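Local structure of diketoreductase (Acinetobacter baylyi, 4DYD) at residues A[116-121]-A[138-143]; A[10-15]-A[30-35]; A[240-245]-A[270-275]. The protein probably catalyses the NAD-dependent interconversion of (3S)-3-hydroxyacyl-CoA and 3-oxoacyl-CoA, as in fatty acid beta-oxidation, and binds NAD in a Rossmann-type domain. All blocks are in the same frame, centred on the assembly; numbering follows the deposited sequence.

Contact 1 (A[116-121]-A[138-143]). With NAD (nicotinamide-adenine-dinucleotide), chain B.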
# COMPACT_ATOMS: atom_id res chain seq x y z
N ILE A 116 -0.81 27.30 23.00
CA ILE A 116 -1.43 26.28 22.17
C ILE A 116 -1.00 24.90 22.67
O ILE A 116 0.17 24.70 23.02
CB ILE A 116 -0.99 26.45 20.70
CG1 ILE A 116 -1.43 27.82 20.18
CG2 ILE A 116 -1.54 25.32 19.84
CD1 ILE A 116 -0.96 28.13 18.77
N PHE A 117 -1.94 23.96 22.74
CA PHE A 117 -1.63 22.59 23.14
C PHE A 117 -1.74 21.67 21.92
O PHE A 117 -2.67 21.80 21.13
CB PHE A 117 -2.58 22.06 24.22
CG PHE A 117 -2.58 22.86 25.50
CD1 PHE A 117 -1.49 23.65 25.85
CD2 PHE A 117 -3.67 22.81 26.36
CE1 PHE A 117 -1.49 24.39 27.04
CE2 PHE A 117 -3.69 23.54 27.55
CZ PHE A 117 -2.60 24.33 27.89
N ALA A 118 -0.79 20.75 21.79
CA ALA A 118 -0.84 19.77 20.71
C ALA A 118 -0.47 18.40 21.25
O ALA A 118 0.58 18.23 21.87
CB ALA A 118 0.11 20.18 19.59
N THR A 119 -1.34 17.42 21.02
CA THR A 119 -1.06 16.05 21.41
C THR A 119 -0.41 15.29 20.25
O THR A 119 -0.77 15.50 19.09
CB THR A 119 -2.34 15.31 21.84
OG1 THR A 119 -2.02 13.97 22.23
CG2 THR A 119 -3.35 15.27 20.71
N ASN A 120 0.54 14.42 20.58
CA ASN A 120 1.19 13.58 19.58
C ASN A 120 0.54 12.19 19.60
O ASN A 120 1.06 11.24 19.01
CB ASN A 120 2.68 13.44 19.90
CG ASN A 120 3.42 12.59 18.88
OD1 ASN A 120 3.30 12.79 17.67
ND2 ASN A 120 4.19 11.62 19.37
N SER A 121 -0.60 12.08 20.28
CA SER A 121 -1.23 10.78 20.54
C SER A 121 -1.57 10.01 19.26
O SER A 121 -2.11 10.57 18.31
CB SER A 121 -2.49 10.97 21.39
OG SER A 121 -3.08 9.71 21.69
N LYS A 138 -7.68 26.09 21.34
CA LYS A 138 -6.23 26.05 21.21
C LYS A 138 -5.68 24.63 21.32
O LYS A 138 -4.49 24.44 21.58
CB LYS A 138 -5.58 26.95 22.26
CG LYS A 138 -5.93 28.42 22.12
CD LYS A 138 -5.28 29.24 23.21
CE LYS A 138 -5.56 30.72 23.04
NZ LYS A 138 -5.00 31.25 21.76
N PHE A 139 -6.55 23.64 21.14
CA PHE A 139 -6.14 22.25 21.24
C PHE A 139 -6.30 21.54 19.91
O PHE A 139 -7.31 21.68 19.22
CB PHE A 139 -6.95 21.51 22.31
CG PHE A 139 -6.51 20.09 22.52
CD1 PHE A 139 -7.41 19.04 22.36
CD2 PHE A 139 -5.20 19.80 22.88
CE1 PHE A 139 -7.01 17.72 22.55
CE2 PHE A 139 -4.79 18.48 23.08
CZ PHE A 139 -5.69 17.44 22.91
N LEU A 140 -5.28 20.77 19.55
CA LEU A 140 -5.29 19.99 18.33
C LEU A 140 -4.23 18.91 18.39
O LEU A 140 -3.45 18.85 19.35
CB LEU A 140 -5.09 20.90 17.11
CG LEU A 140 -3.89 21.86 17.07
CD1 LEU A 140 -2.57 21.13 17.21
CD2 LEU A 140 -3.93 22.65 15.77
N ALA A 141 -4.22 18.04 17.40
CA ALA A 141 -3.20 17.00 17.33
C ALA A 141 -2.12 17.41 16.35
O ALA A 141 -2.39 17.97 15.28
CB ALA A 141 -3.82 15.67 16.93
N LEU A 142 -0.88 17.15 16.74
CA LEU A 142 0.27 17.29 15.86
C LEU A 142 1.04 15.99 15.98
O LEU A 142 1.77 15.77 16.95
CB LEU A 142 1.15 18.46 16.31
CG LEU A 142 2.39 18.72 15.44
CD1 LEU A 142 1.95 19.07 14.02
CD2 LEU A 142 3.23 19.84 16.03
N HIS A 143 0.88 15.12 14.99
CA HIS A 143 1.31 13.73 15.10
C HIS A 143 2.55 13.44 14.25
O HIS A 143 2.53 13.59 13.03
CB HIS A 143 0.14 12.82 14.71
CG HIS A 143 0.45 11.36 14.82
ND1 HIS A 143 0.51 10.53 13.72
CD2 HIS A 143 0.71 10.58 15.89
CE1 HIS A 143 0.80 9.31 14.11
NE2 HIS A 143 0.93 9.31 15.43
PA NAD B . 7.70 7.01 25.41
O1A NAD B . 8.72 5.94 25.36
O2A NAD B . 6.27 6.62 25.52
O5B NAD B . 8.06 8.02 26.61
C5B NAD B . 7.02 8.62 27.41
C4B NAD B . 7.56 9.89 28.06
O4B NAD B . 6.56 10.40 28.97
C3B NAD B . 8.76 9.54 28.94
O3B NAD B . 9.53 10.73 29.17
C2B NAD B . 8.06 9.14 30.22
O2B NAD B . 8.98 9.19 31.32
C1B NAD B . 7.13 10.34 30.29
N9A NAD B . 6.12 10.24 31.37
C8A NAD B . 5.78 9.13 32.02
N7A NAD B . 4.80 9.45 32.86
C5A NAD B . 4.54 10.75 32.73
C6A NAD B . 3.70 11.54 33.39
N6A NAD B . 2.97 10.97 34.34
N1A NAD B . 3.64 12.86 33.14
C2A NAD B . 4.48 13.41 32.17
N3A NAD B . 5.36 12.54 31.50
C4A NAD B . 5.36 11.24 31.80
O3 NAD B . 7.87 7.93 24.11
PN NAD B . 6.87 7.75 22.86
O1N NAD B . 6.27 6.40 22.91
O2N NAD B . 7.57 8.17 21.62
O5D NAD B . 5.72 8.82 23.18
C5D NAD B . 4.37 8.38 23.38
C4D NAD B . 3.41 9.49 22.93
O4D NAD B . 3.74 9.82 21.57
C3D NAD B . 2.01 8.90 22.85
O3D NAD B . 1.04 9.94 22.64
C2D NAD B . 2.16 8.07 21.59
O2D NAD B . 0.88 7.72 21.06
C1D NAD B . 2.80 9.13 20.71
N1N NAD B . 3.41 8.57 19.48
C2N NAD B . 4.34 7.53 19.57
C3N NAD B . 4.82 6.94 18.41
C7N NAD B . 5.83 5.98 18.48
O7N NAD B . 6.33 5.51 17.46
N7N NAD B . 6.22 5.66 19.71
C4N NAD B . 4.38 7.38 17.16
C5N NAD B . 3.47 8.43 17.07
C6N NAD B . 2.99 9.03 18.23
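His-143 and Asn-120 both send CG away from their own backbone N (chi1 -179° in each), and this extended setting carries the imidazole and the amide past the ends of their strands to the same nicotinamide riboside. The His-143 ring lies with its CD2 edge against the backbone O of Asn-120, 3.2 Å off and in the ring plane, while NE2 comes within 3.1 Å of C5N of the nicotinamide. Ser-122 bonds that NE2, and Glu-155 bonds ND1. Asn-120 splits its amide: ND2 gives a weak bond to the ribose O4D of NAD, bent to 130° at the hydrogen, and OD1 accepts from the backbone N of Phe-144.

Behind these groups the strands 116-119 and 139-143 run parallel. Phe-117 N reaches Lys-138 O at 2.8 Å, Leu-140 N bonds Phe-117 O, Thr-119 N bonds Leu-140 O, and Leu-142 N closes on Thr-119 O at 2.9 Å. On one face of the sheet Phe-139 lays its ring beside the neighbouring strand, CD2 3.7 Å from Phe-117 CB and CZ near Thr-119 CG2. On the other, the small Ala-118 CB is met by Leu-140 CD1 and, at 3.8 Å, by Leu-142 CB, and both leucines pack on helix 164-176. Thr-119 OG1 takes the N-H of Ser-121 in an ST turn and also bonds Glu-91. Two parallel strands of a beta-alpha-beta unit, one ending in a histidine predicted to matter for catalysis, place the site at the C-terminal ends of the parallel strands, as in Rossmann-type dehydrogenases.

Contact 2 (A[10-15]-A[30-35]). With NAD (nicotinamide-adenine-dinucleotide), chain B.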
# COMPACT_ATOMS: atom_id res chain seq x y z
N LEU A 10 6.24 17.84 26.55
CA LEU A 10 5.93 17.03 27.73
C LEU A 10 6.25 15.57 27.44
O LEU A 10 5.65 14.96 26.56
CB LEU A 10 4.45 17.16 28.10
CG LEU A 10 3.91 18.58 28.28
CD1 LEU A 10 2.45 18.50 28.69
CD2 LEU A 10 4.72 19.35 29.32
N GLY A 11 7.20 15.02 28.19
CA GLY A 11 7.65 13.68 27.91
C GLY A 11 8.90 13.67 27.06
O GLY A 11 9.00 14.40 26.07
N THR A 12 9.88 12.87 27.46
CA THR A 12 11.16 12.86 26.77
C THR A 12 11.51 11.44 26.35
O THR A 12 12.68 11.05 26.34
CB THR A 12 12.27 13.45 27.65
OG1 THR A 12 12.41 12.66 28.83
CG2 THR A 12 11.93 14.88 28.04
N GLY A 13 10.49 10.67 26.01
CA GLY A 13 10.72 9.32 25.54
C GLY A 13 11.20 9.27 24.11
O GLY A 13 11.80 10.23 23.62
N VAL A 14 10.92 8.17 23.42
CA VAL A 14 11.37 7.99 22.05
C VAL A 14 10.93 9.14 21.14
O VAL A 14 11.77 9.71 20.43
CB VAL A 14 10.89 6.64 21.48
CG1 VAL A 14 11.31 6.50 20.02
CG2 VAL A 14 11.48 5.50 22.31
N LEU A 15 9.65 9.47 21.15
CA LEU A 15 9.17 10.58 20.32
C LEU A 15 9.28 11.94 20.97
O LEU A 15 9.50 12.93 20.27
CB LEU A 15 7.77 10.37 19.76
CG LEU A 15 7.76 9.64 18.42
CD1 LEU A 15 8.25 8.21 18.55
CD2 LEU A 15 6.37 9.70 17.83
N VAL A 30 13.54 25.62 23.43
CA VAL A 30 12.88 24.40 23.84
C VAL A 30 13.06 24.10 25.32
O VAL A 30 14.16 24.18 25.86
CB VAL A 30 13.37 23.18 23.02
CG1 VAL A 30 12.74 21.90 23.53
CG2 VAL A 30 13.05 23.38 21.55
N THR A 31 11.95 23.76 25.98
CA THR A 31 12.01 23.21 27.32
C THR A 31 11.51 21.77 27.26
O THR A 31 10.44 21.50 26.71
CB THR A 31 11.14 24.02 28.31
OG1 THR A 31 11.64 25.37 28.37
CG2 THR A 31 11.17 23.40 29.70
N ALA A 32 12.29 20.85 27.81
CA ALA A 32 11.88 19.45 27.87
C ALA A 32 11.40 19.14 29.28
O ALA A 32 12.16 19.25 30.25
CB ALA A 32 13.05 18.55 27.49
N TYR A 33 10.14 18.75 29.40
CA TYR A 33 9.56 18.43 30.69
C TYR A 33 9.45 16.92 30.89
O TYR A 33 9.10 16.18 29.96
CB TYR A 33 8.17 19.06 30.84
CG TYR A 33 7.42 18.52 32.04
CD1 TYR A 33 7.57 19.08 33.31
CD2 TYR A 33 6.55 17.43 31.90
CE1 TYR A 33 6.87 18.57 34.41
CE2 TYR A 33 5.86 16.91 32.98
CZ TYR A 33 6.02 17.49 34.23
OH TYR A 33 5.33 16.97 35.30
N ASP A 34 9.75 16.47 32.10
CA ASP A 34 9.52 15.08 32.48
C ASP A 34 9.34 15.03 34.00
O ASP A 34 9.50 16.05 34.67
CB ASP A 34 10.66 14.19 31.99
CG ASP A 34 10.21 12.76 31.70
OD1 ASP A 34 9.18 12.30 32.25
OD2 ASP A 34 10.89 12.08 30.90
N ILE A 35 9.02 13.86 34.55
CA ILE A 35 8.50 13.80 35.91
C ILE A 35 9.50 14.02 37.05
O ILE A 35 9.14 14.59 38.08
CB ILE A 35 7.71 12.52 36.15
CG1 ILE A 35 8.62 11.30 36.05
CG2 ILE A 35 6.57 12.42 35.15
CD1 ILE A 35 7.91 9.99 36.32
PA NAD B . 7.70 7.01 25.41
O1A NAD B . 8.72 5.94 25.36
O2A NAD B . 6.27 6.62 25.52
O5B NAD B . 8.06 8.02 26.61
C5B NAD B . 7.02 8.62 27.41
C4B NAD B . 7.56 9.89 28.06
O4B NAD B . 6.56 10.40 28.97
C3B NAD B . 8.76 9.54 28.94
O3B NAD B . 9.53 10.73 29.17
C2B NAD B . 8.06 9.14 30.22
O2B NAD B . 8.98 9.19 31.32
C1B NAD B . 7.13 10.34 30.29
N9A NAD B . 6.12 10.24 31.37
C8A NAD B . 5.78 9.13 32.02
N7A NAD B . 4.80 9.45 32.86
C5A NAD B . 4.54 10.75 32.73
C6A NAD B . 3.70 11.54 33.39
N6A NAD B . 2.97 10.97 34.34
N1A NAD B . 3.64 12.86 33.14
C2A NAD B . 4.48 13.41 32.17
N3A NAD B . 5.36 12.54 31.50
C4A NAD B . 5.36 11.24 31.80
O3 NAD B . 7.87 7.93 24.11
PN NAD B . 6.87 7.75 22.86
O1N NAD B . 6.27 6.40 22.91
O2N NAD B . 7.57 8.17 21.62
O5D NAD B . 5.72 8.82 23.18
C5D NAD B . 4.37 8.38 23.38
C4D NAD B . 3.41 9.49 22.93
O4D NAD B . 3.74 9.82 21.57
C3D NAD B . 2.01 8.90 22.85
O3D NAD B . 1.04 9.94 22.64
C2D NAD B . 2.16 8.07 21.59
O2D NAD B . 0.88 7.72 21.06
C1D NAD B . 2.80 9.13 20.71
N1N NAD B . 3.41 8.57 19.48
C2N NAD B . 4.34 7.53 19.57
C3N NAD B . 4.82 6.94 18.41
C7N NAD B . 5.83 5.98 18.48
O7N NAD B . 6.33 5.51 17.46
N7N NAD B . 6.22 5.66 19.71
C4N NAD B . 4.38 7.38 17.16
C5N NAD B . 3.47 8.43 17.07
C6N NAD B . 2.99 9.03 18.23
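Asp-34 OD2 is gripped by two hydroxyls: Thr-12 OG1 donates to it at 2.6 Å, and the adenosine ribose O3B of NAD donates at the same 2.6 Å. The threonine comes to the anti side of OD2, 21° out of the carboxylate plane. Its chi1 of 61° tucks OG1 between the backbone N and the carbonyl carbon, which turns the hydroxyl to the acid and leaves CG2 facing the strand, 3.7 Å from Tyr-33 O and also against Ala-32 CB. The other carboxylate oxygen, OD1, takes the longer bond from ribose O2B and the N-H of Ile-35, the latter again from the anti side. Both ribose hydroxyls are thus read by one carboxylate, whose rotation is set from the protein side by Thr-12 and Ile-35. O3B is held a second time, by the backbone N of Thr-12 at 2.8 Å.

Just before the threonine, Gly-11 N bonds Tyr-33 O at 2.8 Å and ties the end of strand 6-10 to strand 29-33. The Leu-10 and Tyr-33 side chains share one face of the sheet and cross obliquely, with CD2 of the leucine 3.7 Å from CD2 of the ring; Leu-79 packs on both. Next to it on the ring edge, Tyr-33 CE2 lies 3.8 Å from NAD C2A, near the ring plane. Gly-11 has backbone angles (phi 97°) that a side chain would make strained, and its CA passes close to O4B; Gly-13 CA comes closer still, 3.1 Å from NAD O5B. The turn leads into helix 14-25 beside the diphosphate. This is the first beta-alpha-beta unit of a Rossmann fold, with a glycine-rich turn that fits the GxGxxG pattern and, after the second strand, the acidic residue that binds the adenosine ribose.

Contact 3 (A[240-245]-A[270-275]). With SO4 (sulfate ion), chain M.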
# COMPACT_ATOMS: atom_id res chain seq x y z
N GLY A 240 8.57 -3.39 13.53
CA GLY A 240 8.90 -4.17 14.72
C GLY A 240 7.80 -5.15 15.04
O GLY A 240 6.63 -4.77 15.15
N LEU A 241 8.15 -6.43 15.18
CA LEU A 241 7.12 -7.45 15.34
C LEU A 241 6.44 -7.39 16.70
O LEU A 241 5.27 -7.77 16.83
CB LEU A 241 7.67 -8.84 15.03
CG LEU A 241 8.25 -8.97 13.61
CD1 LEU A 241 8.65 -10.42 13.33
CD2 LEU A 241 7.24 -8.50 12.57
N THR A 242 7.15 -6.92 17.72
CA THR A 242 6.53 -6.76 19.03
C THR A 242 5.37 -5.78 18.89
O THR A 242 4.25 -6.05 19.36
CB THR A 242 7.52 -6.20 20.07
OG1 THR A 242 8.69 -7.02 20.13
CG2 THR A 242 6.88 -6.17 21.45
N THR A 243 5.63 -4.66 18.23
CA THR A 243 4.63 -3.64 17.99
C THR A 243 3.48 -4.18 17.16
O THR A 243 2.31 -3.99 17.50
CB THR A 243 5.24 -2.39 17.30
OG1 THR A 243 6.21 -1.81 18.17
CG2 THR A 243 4.16 -1.36 16.98
N ALA A 244 3.79 -4.87 16.06
CA ALA A 244 2.76 -5.44 15.21
C ALA A 244 1.90 -6.42 16.01
O ALA A 244 0.68 -6.46 15.86
CB ALA A 244 3.39 -6.14 14.02
N TYR A 245 2.55 -7.22 16.85
CA TYR A 245 1.84 -8.15 17.73
C TYR A 245 0.84 -7.42 18.63
O TYR A 245 -0.35 -7.74 18.63
CB TYR A 245 2.83 -8.95 18.57
CG TYR A 245 2.20 -9.72 19.71
CD1 TYR A 245 1.46 -10.88 19.48
CD2 TYR A 245 2.36 -9.29 21.03
CE1 TYR A 245 0.88 -11.59 20.53
CE2 TYR A 245 1.79 -9.99 22.09
CZ TYR A 245 1.05 -11.14 21.84
OH TYR A 245 0.49 -11.81 22.90
N GLY A 270 12.55 -14.97 19.52
CA GLY A 270 13.46 -13.84 19.56
C GLY A 270 13.67 -13.13 18.23
O GLY A 270 14.60 -12.34 18.07
N LYS A 271 12.80 -13.41 17.26
CA LYS A 271 12.89 -12.77 15.94
C LYS A 271 11.91 -11.60 15.89
O LYS A 271 10.77 -11.77 15.45
CB LYS A 271 12.53 -13.79 14.85
CG LYS A 271 13.44 -15.01 14.81
CD LYS A 271 13.06 -15.95 13.68
CE LYS A 271 13.98 -17.16 13.62
NZ LYS A 271 13.61 -18.08 12.50
N LEU A 272 12.35 -10.42 16.32
CA LEU A 272 11.43 -9.30 16.51
C LEU A 272 11.48 -8.30 15.37
O LEU A 272 10.78 -7.28 15.38
CB LEU A 272 11.72 -8.59 17.84
CG LEU A 272 11.66 -9.48 19.08
CD1 LEU A 272 11.85 -8.61 20.30
CD2 LEU A 272 10.32 -10.19 19.17
N GLY A 273 12.30 -8.59 14.37
CA GLY A 273 12.36 -7.72 13.22
C GLY A 273 13.69 -7.03 13.04
O GLY A 273 14.75 -7.56 13.39
N LEU A 274 13.63 -5.82 12.50
CA LEU A 274 14.82 -5.08 12.13
C LEU A 274 15.70 -4.81 13.35
O LEU A 274 16.93 -4.83 13.26
CB LEU A 274 14.40 -3.76 11.47
CG LEU A 274 15.45 -2.98 10.69
CD1 LEU A 274 15.90 -3.83 9.51
CD2 LEU A 274 14.83 -1.68 10.19
N ALA A 275 15.07 -4.59 14.50
CA ALA A 275 15.77 -4.26 15.73
C ALA A 275 16.75 -5.36 16.15
O ALA A 275 17.90 -5.07 16.49
CB ALA A 275 14.78 -4.00 16.86
S SO4 M . 10.00 -4.18 18.37
O1 SO4 M . 10.28 -5.63 18.34
O2 SO4 M . 11.01 -3.48 17.55
O3 SO4 M . 10.06 -3.69 19.75
O4 SO4 M . 8.66 -3.93 17.82
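Leu-272 and Leu-241 have the most surface buried here, and a single backbone bond ties them together: Leu-241 N reaches Leu-272 O at 2.8 Å. The bond is almost straight at the hydrogen (172°), though the donor stands above the carbonyl plane, 35° out of it. The CB of Leu-241 also points toward the loop. With CG turned anti to its carbonyl carbon (chi1 -58°), the side chain runs over the same peptide, CB and CG each near Leu-272 O, and CD1 ends 3.3 Å from Lys-271 O. Phe-236, Tyr-266, Ile-267 and Phe-280 wrap the rest of its surface, so this leucine lies between the loop and helices 232-239 and 253-267.

Thr-242 is the third partner. Leu-272 lays its isobutyl group across the threonine, CD1 3.5 Å from OG1. That hydroxyl is engaged with the sulfate, donating to O1 at 2.8 Å, and Leu-272 CB comes close to the same oxygen. The sulfate sits over the first turn of helix 241-249: Thr-243 N gives O4 a bond of 3.1 Å, Thr-243 OG1 a longer one, and Thr-242 N a weak one to O1. Gly-240, at the N-cap, has no side chain to meet the anion, and its CA lies beside O4.

Two kinds of acceptor therefore share the amides that open this helix in the C-terminal domain: the loop carbonyl of Leu-272 takes the N-H of Leu-241, and the anion takes those that follow. The helix dipole would probably help hold the negative charge, but the ion most likely comes from the crystallisation liquor, and its binding implies only that this N-terminus suits an anion.

Contacts 1 and 2 lie on the parallel part of one mixed sheet and share one cofactor: 10-15 with 30-35 holds the adenosine ribose and leads into the turn beside the diphosphate, 116-121 with 138-143 meets the nicotinamide riboside. Their centres are 15 Å apart, yet they touch directly, Asn-120 ND2 lying 3.3 Å from Leu-15 CD2 beside the nicotinamide. Glu-95, Lys-100 and Ser-122 complete the grip on NAD. Contact 3 stands apart in the C-terminal helical domain, its centre 29 Å from that of contact 1 and 26 Å from that of contact 2, with nearest atoms about 11 and 10 Å away. Gly-240 is still about 10 Å from the NAD, but the sulfate there belongs to a separate helix N-terminus.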